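Local coordinates for alpha-1,3-glucanase (PDB 5ZRU), which hydrolyses alpha-1,3-glucan, this chain being the catalytic unit of a multidomain glycoside hydrolase of family GH87, at residues 185-190 and 211-216; 233-238 and 245-250; 470-475 and 543-548; 502-507 and 513-518. All blocks are in the same frame, centred on the assembly; numbering follows the deposited sequence.

Contact 1 (185-190 and 211-216). With SO4 (sulfate ion), chain E.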
loop_
_atom_site.group_PDB
_atom_site.type_symbol
_atom_site.label_atom_id
_atom_site.label_comp_id
_atom_site.label_asym_id
_atom_site.label_seq_id
_atom_site.Cartn_x
_atom_site.Cartn_y
_atom_site.Cartn_z
ATOM N N ASN A 185 -9.627 13.422 -31.444
ATOM C CA ASN A 185 -10.565 12.382 -31.871
ATOM C C ASN A 185 -10.832 11.374 -30.751
ATOM O O ASN A 185 -10.813 10.158 -30.949
ATOM C CB ASN A 185 -10.060 11.677 -33.132
ATOM C CG ASN A 185 -11.195 11.200 -34.029
ATOM O OD1 ASN A 185 -12.260 11.819 -34.089
ATOM N ND2 ASN A 185 -10.968 10.094 -34.732
ATOM N N SER A 186 -11.056 11.897 -29.552
ATOM C CA SER A 186 -11.477 11.102 -28.411
ATOM C C SER A 186 -12.950 11.370 -28.138
ATOM O O SER A 186 -13.566 12.251 -28.738
ATOM C CB SER A 186 -10.634 11.439 -27.175
ATOM O OG SER A 186 -10.776 12.815 -26.832
ATOM N N VAL A 187 -13.514 10.599 -27.222
ATOM C CA VAL A 187 -14.828 10.892 -26.670
ATOM C C VAL A 187 -14.607 11.234 -25.211
ATOM O O VAL A 187 -13.702 10.699 -24.568
ATOM C CB VAL A 187 -15.834 9.730 -26.814
ATOM C CG1 VAL A 187 -16.067 9.381 -28.288
ATOM C CG2 VAL A 187 -15.365 8.512 -26.051
ATOM N N SER A 188 -15.414 12.151 -24.696
ATOM C CA SER A 188 -15.324 12.567 -23.303
ATOM C C SER A 188 -16.598 12.169 -22.574
ATOM O O SER A 188 -17.677 12.123 -23.169
ATOM C CB SER A 188 -15.111 14.080 -23.183
ATOM O OG SER A 188 -15.228 14.518 -21.832
ATOM N N VAL A 189 -16.469 11.873 -21.279
ATOM C CA VAL A 189 -17.664 11.563 -20.499
ATOM C C VAL A 189 -18.630 12.741 -20.495
ATOM O O VAL A 189 -19.847 12.552 -20.375
ATOM C CB VAL A 189 -17.290 11.153 -19.064
ATOM C CG1 VAL A 189 -16.531 9.821 -19.071
ATOM C CG2 VAL A 189 -16.488 12.268 -18.385
ATOM N N THR A 190 -18.123 13.967 -20.630
ATOM C CA THR A 190 -19.028 15.111 -20.652
ATOM C C THR A 190 -19.790 15.215 -21.971
ATOM O O THR A 190 -20.818 15.903 -22.020
ATOM C CB THR A 190 -18.269 16.412 -20.374
ATOM O OG1 THR A 190 -17.259 16.611 -21.371
ATOM C CG2 THR A 190 -17.611 16.369 -18.997
ATOM N N ASN A 211 -19.402 2.762 -24.097
ATOM C CA ASN A 211 -19.962 2.154 -25.304
ATOM C C ASN A 211 -19.558 2.930 -26.551
ATOM O O ASN A 211 -19.226 2.334 -27.580
ATOM C CB ASN A 211 -21.485 2.071 -25.209
ATOM C CG ASN A 211 -21.953 1.052 -24.188
ATOM O OD1 ASN A 211 -21.213 0.140 -23.817
ATOM N ND2 ASN A 211 -23.193 1.194 -23.737
ATOM N N ALA A 212 -19.583 4.262 -26.482
ATOM C CA ALA A 212 -19.233 5.048 -27.662
ATOM C C ALA A 212 -17.752 4.928 -27.988
ATOM O O ALA A 212 -17.373 4.879 -29.166
ATOM C CB ALA A 212 -19.614 6.507 -27.456
ATOM N N ALA A 213 -16.900 4.894 -26.956
ATOM C CA ALA A 213 -15.471 4.721 -27.174
ATOM C C ALA A 213 -15.187 3.380 -27.832
ATOM O O ALA A 213 -14.409 3.298 -28.786
ATOM C CB ALA A 213 -14.716 4.840 -25.845
ATOM N N VAL A 214 -15.820 2.317 -27.334
ATOM C CA VAL A 214 -15.589 0.991 -27.894
ATOM C C VAL A 214 -16.119 0.916 -29.319
ATOM O O VAL A 214 -15.461 0.368 -30.208
ATOM C CB VAL A 214 -16.222 -0.083 -26.992
ATOM C CG1 VAL A 214 -16.253 -1.436 -27.699
ATOM C CG2 VAL A 214 -15.450 -0.187 -25.680
ATOM N N THR A 215 -17.305 1.478 -29.562
ATOM C CA THR A 215 -17.872 1.453 -30.907
ATOM C C THR A 215 -17.008 2.236 -31.892
ATOM O O THR A 215 -16.818 1.806 -33.036
ATOM C CB THR A 215 -19.301 2.003 -30.880
ATOM O OG1 THR A 215 -20.164 1.045 -30.251
ATOM C CG2 THR A 215 -19.809 2.278 -32.296
ATOM N N SER A 216 -16.457 3.375 -31.468
ATOM C CA SER A 216 -15.737 4.247 -32.386
ATOM C C SER A 216 -14.240 3.986 -32.422
ATOM O O SER A 216 -13.551 4.545 -33.283
ATOM C CB SER A 216 -15.982 5.713 -32.026
ATOM O OG SER A 216 -15.472 6.001 -30.734
HETATM S S SO4 E . -13.773 18.123 -22.530
HETATM O O1 SO4 E . -12.458 18.713 -22.236
HETATM O O2 SO4 E . -13.736 16.681 -22.302
HETATM O O3 SO4 E . -14.115 18.385 -23.926
HETATM O O4 SO4 E . -14.778 18.725 -21.643
#
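On the helix side, where S216 borders V187, one carbonyl oxygen takes two bonds: S216 OG donates to A212 O at 2.7 Å, and S216 N reaches the same oxygen from the opposite face of the carbonyl plane. The hydroxyl comes in tilted 28° from that plane. This pins the S216 side chain back against the last turn of the helix, with OG 4.2 Å from V187 CG1. The apolar part of the contact is small. With V187 CG1 opposite the carbonyl carbon (chi1 -61°), CG2 falls between the backbone N and that carbon and meets A213 CB at 3.7 Å, while L220 packs on both residues. Strand 187-188, helix 203-216 and strand 220-222 follow one another at one end of the pectin-lyase-like domain, the two strands being parallel neighbours; the helix probably caps the parallel beta-helix here. At the other end of segment 185-190, S188 OG accepts from T190 N at 3.2 Å, an ST turn that leads the chain out of the strand. The same hydroxyl donates to O2 of a sulfate ion at 2.7 Å, and R182 binds this anion too. Replacing S188 by alanine would probably leave T190 N without its turn acceptor and the sulfate without a short hydroxyl bond. The sulfate probably came from the crystallisation liquor. S188 N is held separately, by the carboxylate of D191.

Contact 2 (233-238 and 245-250)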
loop_
_atom_site.group_PDB
_atom_site.type_symbol
_atom_site.label_atom_id
_atom_site.label_comp_id
_atom_site.label_asym_id
_atom_site.label_seq_id
_atom_site.Cartn_x
_atom_site.Cartn_y
_atom_site.Cartn_z
ATOM N N TRP A 233 -18.397 0.744 -11.391
ATOM C CA TRP A 233 -18.249 1.051 -12.811
ATOM C C TRP A 233 -17.804 -0.227 -13.518
ATOM O O TRP A 233 -16.662 -0.662 -13.355
ATOM C CB TRP A 233 -17.248 2.187 -13.019
ATOM C CG TRP A 233 -17.155 2.675 -14.452
ATOM C CD1 TRP A 233 -17.992 2.357 -15.489
ATOM C CD2 TRP A 233 -16.138 3.524 -15.006
ATOM N NE1 TRP A 233 -17.572 2.974 -16.649
ATOM C CE2 TRP A 233 -16.436 3.694 -16.379
ATOM C CE3 TRP A 233 -15.019 4.170 -14.471
ATOM C CZ2 TRP A 233 -15.655 4.485 -17.219
ATOM C CZ3 TRP A 233 -14.239 4.950 -15.306
ATOM C CH2 TRP A 233 -14.558 5.100 -16.668
ATOM N N LYS A 234 -18.706 -0.830 -14.296
ATOM C CA LYS A 234 -18.425 -2.078 -14.997
ATOM C C LYS A 234 -18.078 -1.756 -16.441
ATOM O O LYS A 234 -18.919 -1.250 -17.192
ATOM C CB LYS A 234 -19.613 -3.036 -14.917
ATOM C CG LYS A 234 -19.928 -3.425 -13.484
ATOM C CD LYS A 234 -21.172 -4.284 -13.372
ATOM C CE LYS A 234 -21.459 -4.596 -11.902
ATOM N NZ LYS A 234 -22.402 -5.746 -11.740
ATOM N N ILE A 235 -16.845 -2.043 -16.820
ATOM C CA ILE A 235 -16.309 -1.664 -18.118
ATOM C C ILE A 235 -16.254 -2.938 -18.948
ATOM O O ILE A 235 -15.311 -3.733 -18.828
ATOM C CB ILE A 235 -14.941 -0.985 -17.980
ATOM C CG1 ILE A 235 -15.099 0.287 -17.138
ATOM C CG2 ILE A 235 -14.342 -0.673 -19.354
ATOM C CD1 ILE A 235 -13.776 1.032 -16.875
ATOM N N GLY A 236 -17.277 -3.136 -19.782
ATOM C CA GLY A 236 -17.518 -4.409 -20.430
ATOM C C GLY A 236 -18.325 -5.339 -19.537
ATOM O O GLY A 236 -18.584 -5.063 -18.365
ATOM N N SER A 237 -18.720 -6.477 -20.107
ATOM C CA SER A 237 -19.461 -7.492 -19.367
ATOM C C SER A 237 -18.863 -8.854 -19.675
ATOM O O SER A 237 -18.124 -9.018 -20.647
ATOM C CB SER A 237 -20.957 -7.488 -19.722
ATOM O OG SER A 237 -21.160 -7.998 -21.031
ATOM N N VAL A 238 -19.183 -9.837 -18.830
ATOM C CA VAL A 238 -18.686 -11.188 -19.079
ATOM C C VAL A 238 -19.184 -11.692 -20.427
ATOM O O VAL A 238 -18.424 -12.286 -21.204
ATOM C CB VAL A 238 -19.083 -12.138 -17.932
ATOM C CG1 VAL A 238 -18.769 -13.584 -18.306
ATOM C CG2 VAL A 238 -18.346 -11.757 -16.661
ATOM N N ILE A 245 -9.278 -0.827 -24.942
ATOM C CA ILE A 245 -9.848 0.451 -24.528
ATOM C C ILE A 245 -8.777 1.273 -23.826
ATOM O O ILE A 245 -7.953 0.744 -23.074
ATOM C CB ILE A 245 -11.111 0.258 -23.652
ATOM C CG1 ILE A 245 -11.818 1.603 -23.434
ATOM C CG2 ILE A 245 -10.782 -0.437 -22.311
ATOM C CD1 ILE A 245 -13.193 1.472 -22.774
ATOM N N THR A 246 -8.774 2.573 -24.112
ATOM C CA THR A 246 -7.916 3.534 -23.438
ATOM C C THR A 246 -8.789 4.541 -22.708
ATOM O O THR A 246 -9.688 5.138 -23.311
ATOM C CB THR A 246 -6.996 4.234 -24.438
ATOM O OG1 THR A 246 -6.134 3.255 -25.029
ATOM C CG2 THR A 246 -6.148 5.309 -23.741
ATOM N N ILE A 247 -8.540 4.710 -21.411
ATOM C CA ILE A 247 -9.285 5.645 -20.573
ATOM C C ILE A 247 -8.271 6.537 -19.874
ATOM O O ILE A 247 -7.394 6.038 -19.160
ATOM C CB ILE A 247 -10.158 4.922 -19.538
ATOM C CG1 ILE A 247 -11.140 3.971 -20.241
ATOM C CG2 ILE A 247 -10.838 5.941 -18.608
ATOM C CD1 ILE A 247 -11.774 2.952 -19.302
ATOM N N MET A 248 -8.375 7.845 -20.083
ATOM C CA MET A 248 -7.366 8.758 -19.564
ATOM C C MET A 248 -8.036 9.970 -18.943
ATOM O O MET A 248 -8.904 10.585 -19.568
ATOM C CB MET A 248 -6.399 9.221 -20.666
ATOM C CG MET A 248 -5.194 10.003 -20.126
ATOM S SD MET A 248 -4.224 10.796 -21.438
ATOM C CE MET A 248 -5.311 12.146 -21.873
ATOM N N GLY A 249 -7.614 10.324 -17.728
ATOM C CA GLY A 249 -8.078 11.529 -17.079
ATOM C C GLY A 249 -7.141 12.691 -17.351
ATOM O O GLY A 249 -6.191 12.599 -18.133
ATOM N N ALA A 250 -7.401 13.803 -16.664
ATOM C CA ALA A 250 -6.578 14.997 -16.829
ATOM C C ALA A 250 -5.401 15.057 -15.855
ATOM O O ALA A 250 -4.650 16.041 -15.869
ATOM C CB ALA A 250 -7.436 16.260 -16.671
#
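I235 and I247 carry much of the aliphatic contact, reaching toward each other tip to tip, their CD1 atoms 3.7 Å apart, each side chain extended beyond CG1 so that the terminal methyls meet midway between the strands. I235 uses its other branch on I245: I235 CG2 lies 4.2 Å from I245 CD1, the two side chains crossing at a slant. I245 can reach this far because its CG1 stands opposite the backbone N (chi1 -170°) and chi2 is extended, which carries CD1 inward. Strands 233-235 and 245-249 are not hydrogen-bonded neighbours. Their axes pass 11.9 Å apart with N-to-C directions 145° from each other, as suits two facing walls of an early coil in a right-handed parallel beta-helix of the pectin-lyase type, and each wall pairs with the next coil, at strands 269-273 and 277-285. The aromatic contribution comes from W233. Its CH2 approaches I247 CG2 obliquely at 4.3 Å, while I235 CD1 sits over the centre of one indole face, 3.7 Å above the plane, so I235 fills the angle between the tryptophan and I247. F206 of helix 203-216 meets the indole edge-to-face, and V210 of that helix packs on W233 and I245. T246 and M248 point to the other side of strand 245-249, where T246 touches D278, a ligand, with H3 and H312, of one of the zinc ions.

Contact 3 (470-475 and 543-548)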
loop_
_atom_site.group_PDB
_atom_site.type_symbol
_atom_site.label_atom_id
_atom_site.label_comp_id
_atom_site.label_asym_id
_atom_site.label_seq_id
_atom_site.Cartn_x
_atom_site.Cartn_y
_atom_site.Cartn_z
ATOM N N GLY A 470 2.180 -12.984 17.867
ATOM C CA GLY A 470 3.477 -13.602 17.700
ATOM C C GLY A 470 4.428 -12.748 16.881
ATOM O O GLY A 470 4.028 -11.808 16.183
ATOM N N GLU A 471 5.709 -13.118 16.963
ATOM C CA GLU A 471 6.776 -12.420 16.265
ATOM C C GLU A 471 6.813 -12.787 14.784
ATOM O O GLU A 471 6.396 -13.876 14.375
ATOM C CB GLU A 471 8.132 -12.736 16.915
ATOM C CG GLU A 471 8.510 -14.216 16.919
ATOM C CD GLU A 471 8.021 -14.983 18.161
ATOM O OE1 GLU A 471 7.106 -14.506 18.866
ATOM O OE2 GLU A 471 8.547 -16.091 18.415
ATOM N N ARG A 472 7.307 -11.843 13.975
ATOM C CA ARG A 472 7.570 -12.046 12.556
ATOM C C ARG A 472 8.880 -11.353 12.206
ATOM O O ARG A 472 9.184 -10.284 12.746
ATOM C CB ARG A 472 6.441 -11.490 11.670
ATOM C CG ARG A 472 5.103 -12.224 11.824
ATOM C CD ARG A 472 5.153 -13.576 11.146
ATOM N NE ARG A 472 3.968 -14.381 11.457
ATOM C CZ ARG A 472 3.794 -15.630 11.042
ATOM N NH1 ARG A 472 4.715 -16.210 10.279
ATOM N NH2 ARG A 472 2.694 -16.294 11.373
ATOM N N GLY A 473 9.649 -11.968 11.312
ATOM C CA GLY A 473 10.893 -11.368 10.888
ATOM C C GLY A 473 10.658 -10.161 10.000
ATOM O O GLY A 473 9.587 -9.981 9.423
ATOM N N ALA A 474 11.662 -9.288 9.925
ATOM C CA ALA A 474 11.649 -8.290 8.859
ATOM C C ALA A 474 11.524 -8.982 7.507
ATOM O O ALA A 474 10.806 -8.513 6.613
ATOM C CB ALA A 474 12.913 -7.421 8.924
ATOM N N ILE A 475 12.218 -10.103 7.348
ATOM C CA ILE A 475 11.955 -11.085 6.298
ATOM C C ILE A 475 11.436 -12.327 6.999
ATOM O O ILE A 475 12.114 -12.868 7.880
ATOM C CB ILE A 475 13.219 -11.406 5.486
ATOM C CG1 ILE A 475 13.750 -10.155 4.778
ATOM C CG2 ILE A 475 12.951 -12.536 4.486
ATOM C CD1 ILE A 475 15.052 -10.415 3.991
ATOM N N TYR A 543 16.744 -16.216 12.975
ATOM C CA TYR A 543 15.881 -16.909 13.925
ATOM C C TYR A 543 15.176 -18.046 13.211
ATOM O O TYR A 543 14.601 -17.835 12.144
ATOM C CB TYR A 543 14.861 -15.910 14.503
ATOM C CG TYR A 543 13.722 -16.469 15.329
ATOM C CD1 TYR A 543 13.954 -17.328 16.399
ATOM C CD2 TYR A 543 12.413 -16.067 15.080
ATOM C CE1 TYR A 543 12.892 -17.812 17.176
ATOM C CE2 TYR A 543 11.357 -16.532 15.846
ATOM C CZ TYR A 543 11.603 -17.401 16.893
ATOM O OH TYR A 543 10.548 -17.840 17.657
ATOM N N THR A 544 15.213 -19.251 13.780
ATOM C CA THR A 544 14.316 -20.300 13.322
ATOM C C THR A 544 13.584 -20.893 14.516
ATOM O O THR A 544 14.113 -20.955 15.632
ATOM C CB THR A 544 15.031 -21.424 12.531
ATOM O OG1 THR A 544 15.559 -22.399 13.437
ATOM C CG2 THR A 544 16.166 -20.860 11.630
ATOM N N TYR A 545 12.338 -21.280 14.278
ATOM C CA TYR A 545 11.548 -22.046 15.234
ATOM C C TYR A 545 11.086 -23.351 14.592
ATOM O O TYR A 545 10.036 -23.895 14.936
ATOM C CB TYR A 545 10.371 -21.226 15.773
ATOM C CG TYR A 545 9.433 -20.675 14.727
ATOM C CD1 TYR A 545 9.766 -19.527 14.002
ATOM C CD2 TYR A 545 8.202 -21.276 14.478
ATOM C CE1 TYR A 545 8.914 -19.016 13.039
ATOM C CE2 TYR A 545 7.332 -20.762 13.514
ATOM C CZ TYR A 545 7.698 -19.626 12.803
ATOM O OH TYR A 545 6.859 -19.104 11.843
ATOM N N THR A 546 11.864 -23.831 13.624
ATOM C CA THR A 546 11.759 -25.185 13.104
ATOM C C THR A 546 13.154 -25.778 13.018
ATOM O O THR A 546 14.138 -25.061 12.807
ATOM C CB THR A 546 11.090 -25.248 11.715
ATOM O OG1 THR A 546 10.979 -26.612 11.290
ATOM C CG2 THR A 546 11.898 -24.487 10.668
ATOM N N GLY A 547 13.235 -27.091 13.209
ATOM C CA GLY A 547 14.459 -27.824 12.966
ATOM C C GLY A 547 14.533 -28.438 11.591
ATOM O O GLY A 547 15.514 -29.115 11.273
ATOM N N ASN A 548 13.514 -28.224 10.761
ATOM C CA ASN A 548 13.451 -28.781 9.416
ATOM C C ASN A 548 13.746 -27.672 8.416
ATOM O O ASN A 548 12.857 -26.886 8.072
ATOM C CB ASN A 548 12.080 -29.392 9.154
ATOM C CG ASN A 548 11.960 -29.966 7.759
ATOM O OD1 ASN A 548 12.960 -30.347 7.143
ATOM N ND2 ASN A 548 10.733 -30.032 7.249
#
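The carboxylate of E471 and the ring of Y543 meet obliquely, their planes 38° apart, and the two side chains cross at about a right angle. E471 CG touches the ring at Y543 CE2, 3.8 Å away. With CG between the backbone N and the carbonyl carbon (chi1 60°) and a bend at chi2, the acid turns toward the phenol, and E471 OE2 lies 2.8 Å from Y543 OH. This is a weak hydrogen bond, and Y543 OH is also bonded to S534 OG. E471 is gripped more firmly from the loop carrying S531 and R532: the S531 hydroxyl bonds OE2, and the R532 backbone N bonds OE1. The second pair of flat groups, the R472 guanidinium and the Y545 ring, stands nearly perpendicular at 80°, and R472 NH1 comes no nearer to Y545 OH than 3.9 Å. The arginine is committed elsewhere, in salt bridges to D466, D476 and E478. Strands 475-478 and 542-544 each pair with strand 502-505 between them, so these tyrosines look across one whole coil to the loop leading into strand 475-478. Loops projecting from the coils are a feature of pectin-lyase-like parallel beta-helices; here polar side chains join two.

Contact 4 (502-507 and 513-518)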
loop_
_atom_site.group_PDB
_atom_site.type_symbol
_atom_site.label_atom_id
_atom_site.label_comp_id
_atom_site.label_asym_id
_atom_site.label_seq_id
_atom_site.Cartn_x
_atom_site.Cartn_y
_atom_site.Cartn_z
ATOM N N ILE A 502 15.630 -11.939 10.211
ATOM C CA ILE A 502 15.249 -13.005 9.289
ATOM C C ILE A 502 14.723 -14.174 10.109
ATOM O O ILE A 502 15.409 -14.640 11.026
ATOM C CB ILE A 502 16.435 -13.449 8.414
ATOM C CG1 ILE A 502 17.012 -12.252 7.660
ATOM C CG2 ILE A 502 16.003 -14.521 7.423
ATOM C CD1 ILE A 502 18.324 -12.571 6.972
ATOM N N GLN A 503 13.514 -14.645 9.778
ATOM C CA GLN A 503 12.790 -15.639 10.579
ATOM C C GLN A 503 12.288 -16.774 9.694
ATOM O O GLN A 503 11.676 -16.523 8.647
ATOM C CB GLN A 503 11.609 -14.981 11.316
ATOM C CG GLN A 503 10.622 -15.939 11.993
ATOM C CD GLN A 503 9.651 -15.201 12.914
ATOM O OE1 GLN A 503 10.035 -14.250 13.584
ATOM N NE2 GLN A 503 8.391 -15.637 12.944
ATOM N N PHE A 504 12.547 -18.020 10.119
ATOM C CA PHE A 504 12.097 -19.236 9.447
ATOM C C PHE A 504 11.290 -20.076 10.424
ATOM O O PHE A 504 11.734 -20.301 11.550
ATOM C CB PHE A 504 13.244 -20.164 8.987
ATOM C CG PHE A 504 14.254 -19.551 8.075
ATOM C CD1 PHE A 504 15.214 -18.677 8.562
ATOM C CD2 PHE A 504 14.319 -19.940 6.746
ATOM C CE1 PHE A 504 16.186 -18.160 7.721
ATOM C CE2 PHE A 504 15.301 -19.418 5.902
ATOM C CZ PHE A 504 16.219 -18.532 6.394
ATOM N N GLY A 505 10.159 -20.613 9.981
ATOM C CA GLY A 505 9.450 -21.529 10.854
ATOM C C GLY A 505 8.351 -22.303 10.158
ATOM O O GLY A 505 8.142 -22.183 8.948
ATOM N N TYR A 506 7.633 -23.083 10.981
ATOM C CA TYR A 506 6.717 -24.157 10.588
ATOM C C TYR A 506 7.499 -25.273 9.902
ATOM O O TYR A 506 8.690 -25.113 9.613
ATOM C CB TYR A 506 5.555 -23.624 9.734
ATOM C CG TYR A 506 4.562 -22.869 10.603
ATOM C CD1 TYR A 506 4.870 -21.610 11.087
ATOM C CD2 TYR A 506 3.349 -23.437 10.984
ATOM C CE1 TYR A 506 3.998 -20.907 11.902
ATOM C CE2 TYR A 506 2.461 -22.740 11.817
ATOM C CZ TYR A 506 2.800 -21.470 12.266
ATOM O OH TYR A 506 1.959 -20.744 13.085
ATOM N N GLY A 507 6.860 -26.422 9.693
ATOM C CA GLY A 507 7.552 -27.666 9.430
ATOM C C GLY A 507 7.557 -28.160 8.001
ATOM O O GLY A 507 8.045 -29.271 7.754
ATOM N N ILE A 513 17.512 -22.124 -0.100
ATOM C CA ILE A 513 17.286 -20.730 0.275
ATOM C C ILE A 513 18.650 -20.085 0.484
ATOM O O ILE A 513 19.403 -20.501 1.373
ATOM C CB ILE A 513 16.434 -20.605 1.547
ATOM C CG1 ILE A 513 15.211 -21.531 1.501
ATOM C CG2 ILE A 513 16.040 -19.140 1.767
ATOM C CD1 ILE A 513 14.238 -21.267 0.335
ATOM N N VAL A 514 18.962 -19.057 -0.312
ATOM C CA VAL A 514 20.291 -18.451 -0.324
ATOM C C VAL A 514 20.173 -16.955 -0.069
ATOM O O VAL A 514 19.328 -16.282 -0.672
ATOM C CB VAL A 514 21.019 -18.710 -1.656
ATOM C CG1 VAL A 514 22.407 -18.057 -1.632
ATOM C CG2 VAL A 514 21.124 -20.212 -1.919
ATOM N N PHE A 515 21.035 -16.437 0.808
ATOM C CA PHE A 515 21.071 -15.028 1.188
ATOM C C PHE A 515 22.472 -14.498 0.914
ATOM O O PHE A 515 23.416 -14.850 1.632
ATOM C CB PHE A 515 20.755 -14.847 2.673
ATOM C CG PHE A 515 19.323 -15.065 3.047
ATOM C CD1 PHE A 515 18.832 -16.345 3.266
ATOM C CD2 PHE A 515 18.475 -13.977 3.244
ATOM C CE1 PHE A 515 17.511 -16.539 3.644
ATOM C CE2 PHE A 515 17.157 -14.162 3.628
ATOM C CZ PHE A 515 16.673 -15.455 3.819
ATOM N N ASN A 516 22.618 -13.632 -0.087
ATOM C CA ASN A 516 23.929 -13.099 -0.438
ATOM C C ASN A 516 23.983 -11.599 -0.174
ATOM O O ASN A 516 23.028 -10.877 -0.470
ATOM C CB ASN A 516 24.261 -13.388 -1.913
ATOM C CG ASN A 516 24.382 -14.885 -2.207
ATOM O OD1 ASN A 516 24.743 -15.675 -1.338
ATOM N ND2 ASN A 516 24.060 -15.272 -3.427
ATOM N N ASN A 517 25.099 -11.131 0.393
ATOM C CA ASN A 517 25.342 -9.695 0.588
ATOM C C ASN A 517 24.222 -9.052 1.409
ATOM O O ASN A 517 23.605 -8.073 0.992
ATOM C CB ASN A 517 25.504 -8.962 -0.754
ATOM C CG ASN A 517 26.424 -9.693 -1.734
ATOM O OD1 ASN A 517 27.399 -10.333 -1.339
ATOM N ND2 ASN A 517 26.114 -9.586 -3.024
ATOM N N ILE A 518 23.960 -9.617 2.585
ATOM C CA ILE A 518 22.949 -9.107 3.508
ATOM C C ILE A 518 23.641 -8.263 4.570
ATOM O O ILE A 518 24.647 -8.693 5.153
ATOM C CB ILE A 518 22.167 -10.257 4.168
ATOM C CG1 ILE A 518 21.679 -11.279 3.122
ATOM C CG2 ILE A 518 21.017 -9.704 5.026
ATOM C CD1 ILE A 518 20.774 -10.730 2.048
#
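F504 and F515 form the tight centre of this contact. Atom CZ at the edge of the F504 ring comes to 3.6 Å from F515 CE1, the two side chains arriving from opposite directions. I502 packs beside them with both branches: its CG2 is 3.8 Å from F515 CZ and its CD1 is 3.9 Å from F515 CE2, so both branches of the isoleucine meet the ring, CG2 obliquely. With CG opposite the carbonyl carbon (chi1 -73°), the F515 ring is swung into the middle of the coil. Strands 502-505 and 513-516 run almost exactly opposite ways, at 172°, yet their axes are 11.9 Å apart and only side chains bridge them, as in the interior of a parallel beta-helix. F515 also belongs to an aromatic stack running from coil to coil, with F489 on strand 487-495 and F553 on strand 550-561. Without the F515 ring, as with an alanine here, this stack is likely to be broken and a gap opened between F504 and I502. The packing is looser at both ends: F504 CE2 is 4.2 Å from I513 CG2 at one, and I502 CD1 is 4.4 Å from I518 CG2, just beyond the corner at N517, at the other. Toward solvent the character changes. The partly exposed N516 and N517 turn outward and hydrogen-bond, through their OD1 atoms, to N554 and N555 of the next coil, while V514 packs on N554.

How the contacts relate
The four contacts fall into two pairs toward opposite ends of the beta-helix. Contacts 1 and 2 come first in the chain, one after the other, with centres 10 Å apart; V214 of helix 203-216 touches I245, so the end helix rests on an early layer of the core. Contacts 3 and 4 have centres 9 Å apart, and these centres lie about 43 to 54 Å from those of the first pair. Contact 4 is nested in the chain between the two segments of contact 3, and strands 502-505 and 542-544 are hydrogen-bonded neighbours, Y543 N to I502 O. Contacts 2 and 4 repeat one scheme, facing walls filled by apolar side chains, many coils apart.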